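Local coordinates for Non-structural protein (PDB 3IFU), which is the leader protease part of the viral polyprotein, a zinc-finger and papain-like cysteine protease unit that probably inhibits host interferon-beta production, at residues L29-L37 and V46-E54; Y122-P130 and K169-E177. All blocks are in the same frame, centred on the assembly; numbering follows the deposited sequence.

Contact 1 (L29-L37 and V46-E54); sequences LSARSLLPL and VLGLFYRPE
The backbones of L35 and F50 come within 4.9 Å at their CA atoms, and one nearly straight backbone hydrogen bond joins the irregular segments there, from L35 N to L49 O at 2.8 Å. Segment 46-54 opens with a short helical turn whose L47 O accepts from both F50 N and Y51 N; the carbonyls of L49 and, just after the turn, F50 face residues 32-35. The R32 chain folds midway (chi2 -83°), which brings the guanidinium edge round to F50 O: R32 NH2 donates to F50 O at 3.3 Å, the oxygen 2° out of the guanidinium plane, and NE makes a second, weak bond. NH2 also donates to A14 O. Both segments belong to the N-terminal zinc finger, and R32 touches C25, a ligand of its zinc ion, so the arginine joins the Cys4 site to the F50 turn. The F50 ring turns back to residues 32-34, with F50 CD2 3.2 Å from S33 O, reached obliquely, and R32 O at its edge. L34 CD2 meets F50 CZ at 3.7 Å, an off-centre CH-pi contact, and also L49 CB. L35 packs its two methyls near F50 O, with L35 CD2 3.8 Å from R52 CB.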
loop_
_atom_site.group_PDB
_atom_site.type_symbol
_atom_site.label_atom_id
_atom_site.label_comp_id
_atom_site.label_asym_id
_atom_site.label_seq_id
_atom_site.Cartn_x
_atom_site.Cartn_y
_atom_site.Cartn_z
ATOM N N LEU A 29 -7.881 0.179 13.699
ATOM C CA LEU A 29 -7.220 0.696 12.502
ATOM C C LEU A 29 -7.337 2.214 12.336
ATOM O O LEU A 29 -7.179 2.740 11.234
ATOM C CB LEU A 29 -7.782 -0.007 11.264
ATOM C CG LEU A 29 -7.791 -1.533 11.375
ATOM C CD1 LEU A 29 -8.633 -2.162 10.268
ATOM C CD2 LEU A 29 -6.358 -2.031 11.331
ATOM N N SER A 30 -7.614 2.917 13.430
ATOM C CA SER A 30 -7.727 4.369 13.385
ATOM C C SER A 30 -6.444 4.975 13.922
ATOM O O SER A 30 -5.775 4.367 14.760
ATOM C CB SER A 30 -8.909 4.837 14.229
ATOM O OG SER A 30 -10.119 4.255 13.770
ATOM N N ALA A 31 -6.100 6.166 13.438
ATOM C CA ALA A 31 -4.890 6.859 13.880
ATOM C C ALA A 31 -4.848 6.987 15.401
ATOM O O ALA A 31 -5.867 7.239 16.037
ATOM C CB ALA A 31 -4.817 8.239 13.241
ATOM N N ARG A 32 -3.665 6.817 15.977
ATOM C CA ARG A 32 -3.498 6.912 17.423
ATOM C C ARG A 32 -2.832 8.201 17.877
ATOM O O ARG A 32 -1.743 8.547 17.420
ATOM C CB ARG A 32 -2.684 5.725 17.933
ATOM C CG ARG A 32 -3.519 4.690 18.644
ATOM C CD ARG A 32 -3.751 5.075 20.086
ATOM N NE ARG A 32 -3.069 4.147 20.985
ATOM C CZ ARG A 32 -3.374 2.858 21.103
ATOM N NH1 ARG A 32 -4.353 2.331 20.382
ATOM N NH2 ARG A 32 -2.698 2.092 21.941
ATOM N N SER A 33 -3.491 8.904 18.789
ATOM C CA SER A 33 -2.957 10.148 19.325
ATOM C C SER A 33 -1.893 9.869 20.378
ATOM O O SER A 33 -1.671 8.726 20.772
ATOM C CB SER A 33 -4.073 10.993 19.949
ATOM O OG SER A 33 -4.875 11.609 18.955
ATOM N N LEU A 34 -1.230 10.928 20.824
ATOM C CA LEU A 34 -0.205 10.805 21.845
ATOM C C LEU A 34 -0.870 10.494 23.170
ATOM O O LEU A 34 -1.936 11.024 23.476
ATOM C CB LEU A 34 0.577 12.108 21.970
ATOM C CG LEU A 34 1.635 12.364 20.901
ATOM C CD1 LEU A 34 2.032 13.837 20.896
ATOM C CD2 LEU A 34 2.828 11.462 21.170
ATOM N N LEU A 35 -0.238 9.630 23.950
ATOM C CA LEU A 35 -0.764 9.264 25.253
ATOM C C LEU A 35 -0.538 10.443 26.214
ATOM O O LEU A 35 0.497 11.111 26.151
ATOM C CB LEU A 35 -0.057 8.005 25.748
ATOM C CG LEU A 35 -0.958 6.940 26.373
ATOM C CD1 LEU A 35 -2.163 6.671 25.481
ATOM C CD2 LEU A 35 -0.148 5.671 26.577
ATOM N N PRO A 36 -1.512 10.714 27.106
ATOM C CA PRO A 36 -1.522 11.785 28.112
ATOM C C PRO A 36 -0.275 12.037 28.971
ATOM O O PRO A 36 -0.301 12.912 29.836
ATOM C CB PRO A 36 -2.732 11.430 28.970
ATOM C CG PRO A 36 -3.672 10.887 27.971
ATOM C CD PRO A 36 -2.781 9.965 27.158
ATOM N N LEU A 37 0.808 11.294 28.745
ATOM C CA LEU A 37 2.037 11.469 29.531
ATOM C C LEU A 37 1.847 10.940 30.951
ATOM O O LEU A 37 2.811 10.579 31.627
ATOM C CB LEU A 37 2.449 12.948 29.580
ATOM C CG LEU A 37 3.521 13.363 30.599
ATOM C CD1 LEU A 37 4.844 12.663 30.302
ATOM C CD2 LEU A 37 3.694 14.877 30.557
ATOM N N VAL A 46 9.659 5.363 22.297
ATOM C CA VAL A 46 8.653 5.942 21.406
ATOM C C VAL A 46 7.304 5.232 21.516
ATOM O O VAL A 46 6.250 5.870 21.451
ATOM C CB VAL A 46 9.121 5.875 19.937
ATOM C CG1 VAL A 46 8.063 6.465 19.019
ATOM C CG2 VAL A 46 10.435 6.618 19.789
ATOM N N LEU A 47 7.343 3.910 21.672
ATOM C CA LEU A 47 6.129 3.106 21.795
ATOM C C LEU A 47 5.301 3.528 23.011
ATOM O O LEU A 47 4.072 3.614 22.946
ATOM C CB LEU A 47 6.498 1.626 21.905
ATOM C CG LEU A 47 5.336 0.644 22.020
ATOM C CD1 LEU A 47 4.389 0.820 20.850
ATOM C CD2 LEU A 47 5.877 -0.759 22.057
ATOM N N GLY A 48 5.991 3.794 24.117
ATOM C CA GLY A 48 5.322 4.211 25.336
ATOM C C GLY A 48 4.583 5.526 25.182
ATOM O O GLY A 48 3.763 5.885 26.023
ATOM N N LEU A 49 4.875 6.249 24.107
ATOM C CA LEU A 49 4.211 7.523 23.857
ATOM C C LEU A 49 2.797 7.280 23.308
ATOM O O LEU A 49 2.003 8.212 23.176
ATOM C CB LEU A 49 5.024 8.355 22.856
ATOM C CG LEU A 49 6.539 8.442 23.092
ATOM C CD1 LEU A 49 7.185 9.269 21.992
ATOM C CD2 LEU A 49 6.818 9.052 24.452
ATOM N N PHE A 50 2.485 6.025 22.996
ATOM C CA PHE A 50 1.170 5.690 22.463
ATOM C C PHE A 50 0.576 4.427 23.081
ATOM O O PHE A 50 -0.641 4.314 23.240
ATOM C CB PHE A 50 1.233 5.475 20.947
ATOM C CG PHE A 50 1.801 6.633 20.176
ATOM C CD1 PHE A 50 3.176 6.805 20.063
ATOM C CD2 PHE A 50 0.961 7.518 19.509
ATOM C CE1 PHE A 50 3.709 7.841 19.286
ATOM C CE2 PHE A 50 1.481 8.555 18.731
ATOM C CZ PHE A 50 2.857 8.716 18.619
ATOM N N TYR A 51 1.446 3.480 23.419
ATOM C CA TYR A 51 1.032 2.198 23.970
ATOM C C TYR A 51 1.384 1.979 25.439
ATOM O O TYR A 51 2.542 2.069 25.835
ATOM C CB TYR A 51 1.655 1.089 23.131
ATOM C CG TYR A 51 1.457 -0.303 23.666
ATOM C CD1 TYR A 51 0.200 -0.895 23.673
ATOM C CD2 TYR A 51 2.539 -1.048 24.122
ATOM C CE1 TYR A 51 0.024 -2.202 24.110
ATOM C CE2 TYR A 51 2.375 -2.353 24.566
ATOM C CZ TYR A 51 1.115 -2.925 24.554
ATOM O OH TYR A 51 0.951 -4.228 24.964
ATOM N N ARG A 52 0.365 1.663 26.231
ATOM C CA ARG A 52 0.519 1.405 27.657
ATOM C C ARG A 52 0.004 -0.009 27.899
ATOM O O ARG A 52 -1.205 -0.225 27.991
ATOM C CB ARG A 52 -0.327 2.401 28.455
ATOM C CG ARG A 52 -0.069 2.430 29.956
ATOM C CD ARG A 52 -1.033 3.403 30.640
ATOM N NE ARG A 52 -0.628 3.752 32.001
ATOM C CZ ARG A 52 -0.347 2.867 32.954
ATOM N NH1 ARG A 52 -0.425 1.564 32.708
ATOM N NH2 ARG A 52 0.011 3.286 34.161
ATOM N N PRO A 53 0.910 -0.994 28.008
ATOM C CA PRO A 53 0.492 -2.381 28.235
ATOM C C PRO A 53 -0.357 -2.573 29.490
ATOM O O PRO A 53 -0.579 -1.638 30.260
ATOM C CB PRO A 53 1.816 -3.133 28.300
ATOM C CG PRO A 53 2.729 -2.124 28.899
ATOM C CD PRO A 53 2.369 -0.865 28.146
ATOM N N GLU A 54 -0.829 -3.797 29.689
ATOM C CA GLU A 54 -1.665 -4.132 30.834
ATOM C C GLU A 54 -0.887 -4.513 32.082
ATOM O O GLU A 54 -1.315 -4.228 33.202
ATOM C CB GLU A 54 -2.604 -5.283 30.467
ATOM C CG GLU A 54 -3.935 -4.828 29.919
ATOM C CD GLU A 54 -4.775 -4.134 30.975
ATOM O OE1 GLU A 54 -4.241 -3.871 32.079
ATOM O OE2 GLU A 54 -5.963 -3.852 30.696
#

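Contact 2 (Y122-P130 and K169-E177); sequences YERGCRWYP and KPEDFCPFE
K169 meets W128 through the backbone: K169 N donates to W128 O at 3.2 Å, and water 1 accepts from W128 N and donates to K169 O, so W128 O is bonded directly to K169 and W128 N is linked to it through a water. Strand 127-130 is an outermost strand of the four-stranded antiparallel sheet in the papain-like cysteine protease part, and segment 169-177 runs beside it as irregular chain. The bent K169 side chain lays CD and CE against the P130 ring, with K169 CD 3.8 Å from P130 CG. P170 then starts a type I turn that ends at F173. Within it, E171 CB lies over one face of the Y122 ring, and its carboxylate, near CD2 and CE2, is stacked at 19° to the ring plane; R127 NH1 covers the opposite face while donating to Y122 O and C126 O. With the F173 side chain swung opposite the backbone N (chi1 -176°), its ring edge comes to W128 CB, and F173 O lies 3.5 Å from W128 CD1. C174 SG makes an oblique sulfur-aromatic contact with the indole. P175 CD covers an indole face, 3.5 Å from the W128 five-membered ring centroid in a CH-pi contact. F176 also packs on L116 of helix 113-118; its ring plane is turned 90° to the indole, and F176 CE2 approaches W128 CH2 at 3.9 Å.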
loop_
_atom_site.group_PDB
_atom_site.type_symbol
_atom_site.label_atom_id
_atom_site.label_comp_id
_atom_site.label_asym_id
_atom_site.label_seq_id
_atom_site.Cartn_x
_atom_site.Cartn_y
_atom_site.Cartn_z
ATOM N N TYR A 122 5.824 -17.090 4.222
ATOM C CA TYR A 122 6.173 -17.708 2.952
ATOM C C TYR A 122 5.062 -18.610 2.379
ATOM O O TYR A 122 4.719 -18.509 1.196
ATOM C CB TYR A 122 7.464 -18.519 3.099
ATOM C CG TYR A 122 7.989 -19.048 1.785
ATOM C CD1 TYR A 122 8.936 -18.338 1.052
ATOM C CD2 TYR A 122 7.495 -20.240 1.247
ATOM C CE1 TYR A 122 9.379 -18.798 -0.192
ATOM C CE2 TYR A 122 7.927 -20.707 0.007
ATOM C CZ TYR A 122 8.866 -19.984 -0.709
ATOM O OH TYR A 122 9.272 -20.442 -1.943
ATOM N N GLU A 123 4.498 -19.487 3.207
ATOM C CA GLU A 123 3.466 -20.387 2.710
ATOM C C GLU A 123 2.251 -19.599 2.228
ATOM O O GLU A 123 1.506 -20.069 1.368
ATOM C CB GLU A 123 3.046 -21.399 3.789
ATOM C CG GLU A 123 1.819 -20.985 4.610
ATOM C CD GLU A 123 0.699 -22.038 4.605
ATOM O OE1 GLU A 123 0.974 -23.201 4.984
ATOM O OE2 GLU A 123 -0.454 -21.706 4.231
ATOM N N ARG A 124 2.061 -18.399 2.767
ATOM C CA ARG A 124 0.920 -17.580 2.379
ATOM C C ARG A 124 1.142 -16.718 1.139
ATOM O O ARG A 124 0.247 -15.966 0.736
ATOM C CB ARG A 124 0.465 -16.722 3.563
ATOM C CG ARG A 124 -0.335 -17.513 4.604
ATOM C CD ARG A 124 -0.345 -16.813 5.947
ATOM N NE ARG A 124 -0.994 -17.598 6.993
ATOM C CZ ARG A 124 -2.294 -17.566 7.279
ATOM N NH1 ARG A 124 -3.120 -16.781 6.601
ATOM N NH2 ARG A 124 -2.770 -18.325 8.254
ATOM N N GLY A 125 2.324 -16.823 0.535
ATOM C CA GLY A 125 2.577 -16.068 -0.678
ATOM C C GLY A 125 3.629 -14.971 -0.697
ATOM O O GLY A 125 3.862 -14.372 -1.749
ATOM N N CYS A 126 4.262 -14.688 0.435
ATOM C CA CYS A 126 5.279 -13.643 0.452
ATOM C C CYS A 126 6.643 -14.198 0.053
ATOM O O CYS A 126 6.995 -15.323 0.401
ATOM C CB CYS A 126 5.371 -12.989 1.839
ATOM S SG CYS A 126 3.897 -12.085 2.371
ATOM N N ARG A 127 7.404 -13.394 -0.679
ATOM C CA ARG A 127 8.728 -13.782 -1.136
ATOM C C ARG A 127 9.637 -12.581 -0.987
ATOM O O ARG A 127 9.176 -11.448 -1.109
ATOM C CB ARG A 127 8.674 -14.188 -2.610
ATOM C CG ARG A 127 7.753 -15.372 -2.915
ATOM C CD ARG A 127 8.410 -16.718 -2.580
ATOM N NE ARG A 127 7.499 -17.849 -2.779
ATOM C CZ ARG A 127 6.488 -18.167 -1.967
ATOM N NH1 ARG A 127 6.240 -17.451 -0.880
ATOM N NH2 ARG A 127 5.711 -19.203 -2.252
ATOM N N TRP A 128 10.915 -12.819 -0.701
ATOM C CA TRP A 128 11.882 -11.730 -0.587
ATOM C C TRP A 128 12.462 -11.499 -1.975
ATOM O O TRP A 128 12.525 -12.420 -2.784
ATOM C CB TRP A 128 13.021 -12.080 0.375
ATOM C CG TRP A 128 12.649 -12.005 1.820
ATOM C CD1 TRP A 128 12.388 -13.055 2.655
ATOM C CD2 TRP A 128 12.469 -10.813 2.602
ATOM N NE1 TRP A 128 12.054 -12.592 3.909
ATOM C CE2 TRP A 128 12.094 -11.219 3.904
ATOM C CE3 TRP A 128 12.585 -9.442 2.328
ATOM C CZ2 TRP A 128 11.833 -10.301 4.933
ATOM C CZ3 TRP A 128 12.325 -8.527 3.352
ATOM C CH2 TRP A 128 11.953 -8.964 4.637
ATOM N N TYR A 129 12.874 -10.271 -2.256
ATOM C CA TYR A 129 13.449 -9.955 -3.553
ATOM C C TYR A 129 14.565 -8.952 -3.361
ATOM O O TYR A 129 14.472 -8.065 -2.504
ATOM C CB TYR A 129 12.406 -9.335 -4.482
ATOM C CG TYR A 129 11.275 -10.249 -4.889
ATOM C CD1 TYR A 129 11.352 -11.007 -6.054
ATOM C CD2 TYR A 129 10.124 -10.351 -4.110
ATOM C CE1 TYR A 129 10.308 -11.842 -6.438
ATOM C CE2 TYR A 129 9.078 -11.184 -4.479
ATOM C CZ TYR A 129 9.171 -11.928 -5.643
ATOM O OH TYR A 129 8.131 -12.757 -6.008
ATOM N N PRO A 130 15.654 -9.094 -4.132
ATOM C CA PRO A 130 16.777 -8.157 -4.023
ATOM C C PRO A 130 16.268 -6.870 -4.651
ATOM O O PRO A 130 15.804 -6.887 -5.785
ATOM C CB PRO A 130 17.859 -8.808 -4.879
ATOM C CG PRO A 130 17.528 -10.274 -4.787
ATOM C CD PRO A 130 16.030 -10.275 -4.926
ATOM N N LYS A 169 13.771 -15.249 -3.544
ATOM C CA LYS A 169 14.803 -15.874 -2.726
ATOM C C LYS A 169 14.210 -17.180 -2.192
ATOM O O LYS A 169 13.040 -17.221 -1.827
ATOM C CB LYS A 169 15.151 -14.962 -1.553
ATOM C CG LYS A 169 16.484 -14.253 -1.657
ATOM C CD LYS A 169 16.591 -13.423 -2.904
ATOM C CE LYS A 169 17.711 -13.958 -3.776
ATOM N NZ LYS A 169 19.014 -13.979 -3.051
ATOM N N PRO A 170 15.003 -18.266 -2.141
ATOM C CA PRO A 170 14.467 -19.534 -1.633
ATOM C C PRO A 170 13.762 -19.301 -0.302
ATOM O O PRO A 170 13.986 -18.279 0.341
ATOM C CB PRO A 170 15.712 -20.392 -1.498
ATOM C CG PRO A 170 16.561 -19.902 -2.628
ATOM C CD PRO A 170 16.422 -18.411 -2.508
ATOM N N GLU A 171 12.915 -20.227 0.124
ATOM C CA GLU A 171 12.215 -20.017 1.380
ATOM C C GLU A 171 13.073 -20.053 2.638
ATOM O O GLU A 171 12.600 -19.711 3.718
ATOM C CB GLU A 171 11.053 -20.992 1.518
ATOM C CG GLU A 171 11.382 -22.431 1.292
ATOM C CD GLU A 171 10.130 -23.280 1.307
ATOM O OE1 GLU A 171 9.361 -23.179 2.293
ATOM O OE2 GLU A 171 9.913 -24.041 0.336
ATOM N N ASP A 172 14.327 -20.462 2.515
ATOM C CA ASP A 172 15.193 -20.493 3.688
ATOM C C ASP A 172 15.857 -19.128 3.898
ATOM O O ASP A 172 16.434 -18.867 4.954
ATOM C CB ASP A 172 16.271 -21.588 3.563
ATOM C CG ASP A 172 16.433 -22.105 2.138
ATOM O OD1 ASP A 172 15.512 -22.792 1.638
ATOM O OD2 ASP A 172 17.482 -21.825 1.513
ATOM N N PHE A 173 15.746 -18.256 2.898
ATOM C CA PHE A 173 16.353 -16.936 2.967
ATOM C C PHE A 173 15.566 -15.879 3.733
ATOM O O PHE A 173 14.335 -15.805 3.651
ATOM C CB PHE A 173 16.624 -16.388 1.564
ATOM C CG PHE A 173 17.335 -15.069 1.568
ATOM C CD1 PHE A 173 18.720 -15.017 1.654
ATOM C CD2 PHE A 173 16.618 -13.874 1.566
ATOM C CE1 PHE A 173 19.385 -13.798 1.741
ATOM C CE2 PHE A 173 17.278 -12.643 1.654
ATOM C CZ PHE A 173 18.665 -12.609 1.743
ATOM N N CYS A 174 16.315 -15.050 4.456
ATOM C CA CYS A 174 15.778 -13.942 5.234
ATOM C C CYS A 174 16.920 -12.935 5.353
ATOM O O CYS A 174 17.985 -13.266 5.859
ATOM C CB CYS A 174 15.342 -14.403 6.629
ATOM S SG CYS A 174 14.533 -13.108 7.625
ATOM N N PRO A 175 16.712 -11.697 4.887
ATOM C CA PRO A 175 17.741 -10.651 4.943
ATOM C C PRO A 175 18.367 -10.420 6.316
ATOM O O PRO A 175 19.498 -9.953 6.418
ATOM C CB PRO A 175 16.995 -9.412 4.449
ATOM C CG PRO A 175 15.994 -9.989 3.497
ATOM C CD PRO A 175 15.479 -11.182 4.268
ATOM N N PHE A 176 17.636 -10.760 7.368
ATOM C CA PHE A 176 18.116 -10.523 8.724
ATOM C C PHE A 176 17.936 -11.700 9.679
ATOM O O PHE A 176 17.240 -12.673 9.377
ATOM C CB PHE A 176 17.386 -9.309 9.294
ATOM C CG PHE A 176 15.888 -9.419 9.194
ATOM C CD1 PHE A 176 15.169 -10.179 10.111
ATOM C CD2 PHE A 176 15.200 -8.804 8.153
ATOM C CE1 PHE A 176 13.790 -10.323 9.988
ATOM C CE2 PHE A 176 13.823 -8.946 8.023
ATOM C CZ PHE A 176 13.117 -9.704 8.941
ATOM N N GLU A 177 18.575 -11.580 10.840
ATOM C CA GLU A 177 18.503 -12.581 11.893
ATOM C C GLU A 177 17.711 -11.950 13.024
ATOM O O GLU A 177 16.960 -12.610 13.733
ATOM C CB GLU A 177 19.903 -12.921 12.391
ATOM C CG GLU A 177 20.740 -13.697 11.404
ATOM C CD GLU A 177 20.192 -15.085 11.201
ATOM O OE1 GLU A 177 19.163 -15.226 10.504
ATOM O OE2 GLU A 177 20.785 -16.033 11.760
HETATM O O HOH W 1 11.596 -15.656 -0.400
#

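From the N terminus, the chain passes through the zinc-finger strands 16-18 and 23-25 before reaching contact 1, which closes a short loop of eight intervening residues. Helices 81-87, 94-108 and 113-118 follow, and then segment 122-130 opens contact 2. The 38 residues to segment 169-177 include the other three strands of the four-stranded sheet, so this closure brings the C-terminal tail back beside edge strand 127-130. The two loops lie in series, neither nested nor crossing. The contact centres are 31 Å apart on opposite sides of the chain's centre: contact 1 ties parts of the zinc finger together, while contact 2 ties the protease sheet to the tail leading to M180, a ligand of the second zinc ion.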